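Local coordinates for A223 penton protein C-terminal domain-containing protein (Sulfolobus turreted icosahedral virus, PDB 4IL7) that is a structural protein of the viral capsid, probably of the penton, this chain being its C-terminal domain with a partial jelly-roll fold, at residues I114-G119 / A138-T143. The protein carries 1 engineered substitution. Numbering follows the deposited sequence.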
loop_
_atom_site.group_PDB
_atom_site.type_symbol
_atom_site.label_atom_id
_atom_site.label_comp_id
_atom_site.label_asym_id
_atom_site.label_seq_id
_atom_site.Cartn_x
_atom_site.Cartn_y
_atom_site.Cartn_z
ATOM N N ILE A 114 -2.990 -6.161 0.452
ATOM C CA ILE A 114 -2.524 -5.268 1.531
ATOM C C ILE A 114 -3.544 -5.276 2.630
ATOM O O ILE A 114 -4.734 -5.316 2.403
ATOM C CB ILE A 114 -2.218 -3.820 1.016
ATOM C CG1 ILE A 114 -1.478 -2.962 2.028
ATOM C CG2 ILE A 114 -3.460 -3.174 0.465
ATOM C CD1 ILE A 114 -0.961 -1.620 1.457
ATOM N N THR A 115 -3.060 -5.161 3.885
ATOM C CA THR A 115 -3.896 -5.062 5.053
ATOM C C THR A 115 -3.671 -3.777 5.763
ATOM O O THR A 115 -2.496 -3.386 5.999
ATOM C CB THR A 115 -3.627 -6.206 6.021
ATOM O OG1 THR A 115 -3.811 -7.448 5.352
ATOM C CG2 THR A 115 -4.531 -6.179 7.247
ATOM N N LEU A 116 -4.716 -3.057 6.087
ATOM C CA LEU A 116 -4.719 -1.808 6.808
ATOM C C LEU A 116 -5.471 -1.912 8.095
ATOM O O LEU A 116 -6.507 -2.628 8.142
ATOM C CB LEU A 116 -5.370 -0.689 6.005
ATOM C CG LEU A 116 -4.850 -0.425 4.588
ATOM C CD1 LEU A 116 -5.544 0.740 3.921
ATOM C CD2 LEU A 116 -3.360 -0.180 4.560
ATOM N N THR A 117 -5.099 -1.204 9.130
ATOM C CA THR A 117 -5.833 -1.163 10.372
ATOM C C THR A 117 -6.056 0.256 10.794
ATOM O O THR A 117 -5.141 1.072 10.715
ATOM C CB THR A 117 -5.139 -2.001 11.436
ATOM O OG1 THR A 117 -3.941 -1.347 11.920
ATOM C CG2 THR A 117 -4.831 -3.342 11.023
ATOM N N ILE A 118 -7.248 0.590 11.269
ATOM C CA ILE A 118 -7.539 1.914 11.781
ATOM C C ILE A 118 -8.381 1.664 13.012
ATOM O O ILE A 118 -9.465 1.045 12.950
ATOM C CB ILE A 118 -8.233 2.823 10.736
ATOM C CG1 ILE A 118 -8.620 4.170 11.331
ATOM C CG2 ILE A 118 -9.463 2.212 10.077
ATOM C CD1 ILE A 118 -7.448 5.031 11.791
ATOM N N GLY A 119 -7.933 2.079 14.174
ATOM C CA GLY A 119 -8.677 1.852 15.394
ATOM C C GLY A 119 -8.917 0.361 15.585
ATOM O O GLY A 119 -8.019 -0.436 15.568
ATOM N N ALA A 138 -6.137 9.620 8.906
ATOM C CA ALA A 138 -4.906 9.778 9.664
ATOM C C ALA A 138 -4.706 8.728 10.735
ATOM O O ALA A 138 -5.640 8.414 11.496
ATOM C CB ALA A 138 -4.874 11.155 10.276
ATOM N N GLY A 139 -3.524 8.150 10.791
ATOM C CA GLY A 139 -3.157 7.157 11.781
ATOM C C GLY A 139 -3.450 5.723 11.365
ATOM O O GLY A 139 -3.086 4.788 12.074
ATOM N N THR A 140 -4.058 5.533 10.174
ATOM C CA THR A 140 -4.228 4.182 9.626
ATOM C C THR A 140 -2.863 3.514 9.522
ATOM O O THR A 140 -1.872 4.175 9.149
ATOM C CB THR A 140 -4.922 4.258 8.247
ATOM O OG1 THR A 140 -6.223 4.820 8.429
ATOM C CG2 THR A 140 -5.080 2.883 7.613
ATOM N N GLN A 141 -2.738 2.251 9.866
ATOM C CA GLN A 141 -1.516 1.502 9.757
ATOM C C GLN A 141 -1.549 0.579 8.580
ATOM O O GLN A 141 -2.541 -0.076 8.296
ATOM C CB GLN A 141 -1.372 0.671 10.998
ATOM C CG GLN A 141 -1.246 1.517 12.273
ATOM C CD GLN A 141 0.049 2.178 12.405
ATOM O OE1 GLN A 141 0.107 3.395 12.422
ATOM N NE2 GLN A 141 1.104 1.388 12.531
ATOM N N ILE A 142 -0.436 0.485 7.876
ATOM C CA ILE A 142 -0.198 -0.564 6.870
ATOM C C ILE A 142 0.462 -1.698 7.594
ATOM O O ILE A 142 1.647 -1.607 8.018
ATOM C CB ILE A 142 0.732 -0.065 5.750
ATOM C CG1 ILE A 142 0.144 1.155 5.088
ATOM C CG2 ILE A 142 0.973 -1.195 4.747
ATOM C CD1 ILE A 142 1.060 1.787 4.038
ATOM N N THR A 143 -0.257 -2.774 7.889
ATOM C CA THR A 143 0.323 -3.862 8.671
ATOM C C THR A 143 0.947 -4.991 7.865
ATOM O O THR A 143 1.792 -5.697 8.353
ATOM C CB THR A 143 -0.733 -4.430 9.641
ATOM O OG1 THR A 143 -1.801 -4.926 8.810
ATOM C CG2 THR A 143 -1.297 -3.272 10.459
HETATM O O HOH W 1 -5.143 3.241 13.914
#
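Thr-117 and Gln-141 form an antiparallel hydrogen-bonded pair between strands 110-118 and 141-147, the two inner strands of a four-stranded sheet. Gln-141 N gives a nearly straight bond to Thr-117 O (2.8 Å, 172° at the hydrogen). Thr-117 N returns one to Gln-141 O at 2.9 Å. Farther along, Thr-143 N reaches Thr-115 O at 3.0 Å.

In one modelled conformer of Thr-143, its methyl CG2 lies 4.2 Å from Thr-117 CB. A chi1 of 73° turns Thr-117 OG1 toward Gln-141 CB, 3.4 Å away. In that same conformer Thr-143 CG2 is 3.6 Å from Thr-117 OG1 and equally close to the other branch, Thr-117 CG2. Gln-141 bends away at chi2, and its OE1 bonds to Thr-92 OG1 on the next strand.

On the other face, Leu-116 and Ile-142 run alongside each other, with Leu-116 CD2 3.8 Å from Ile-142 CG1. Leu-116 continues inward onto Leu-99 and Ile-134 of the facing sheet. Where the strands part, a water links Gly-119 N to Gly-139 O.

Main-chain bonds thus carry most of the polar pairing between the strands. Thr-117 adds mainly carbon contacts, and Leu-116 with Ile-142 adds apolar packing to the sandwich core.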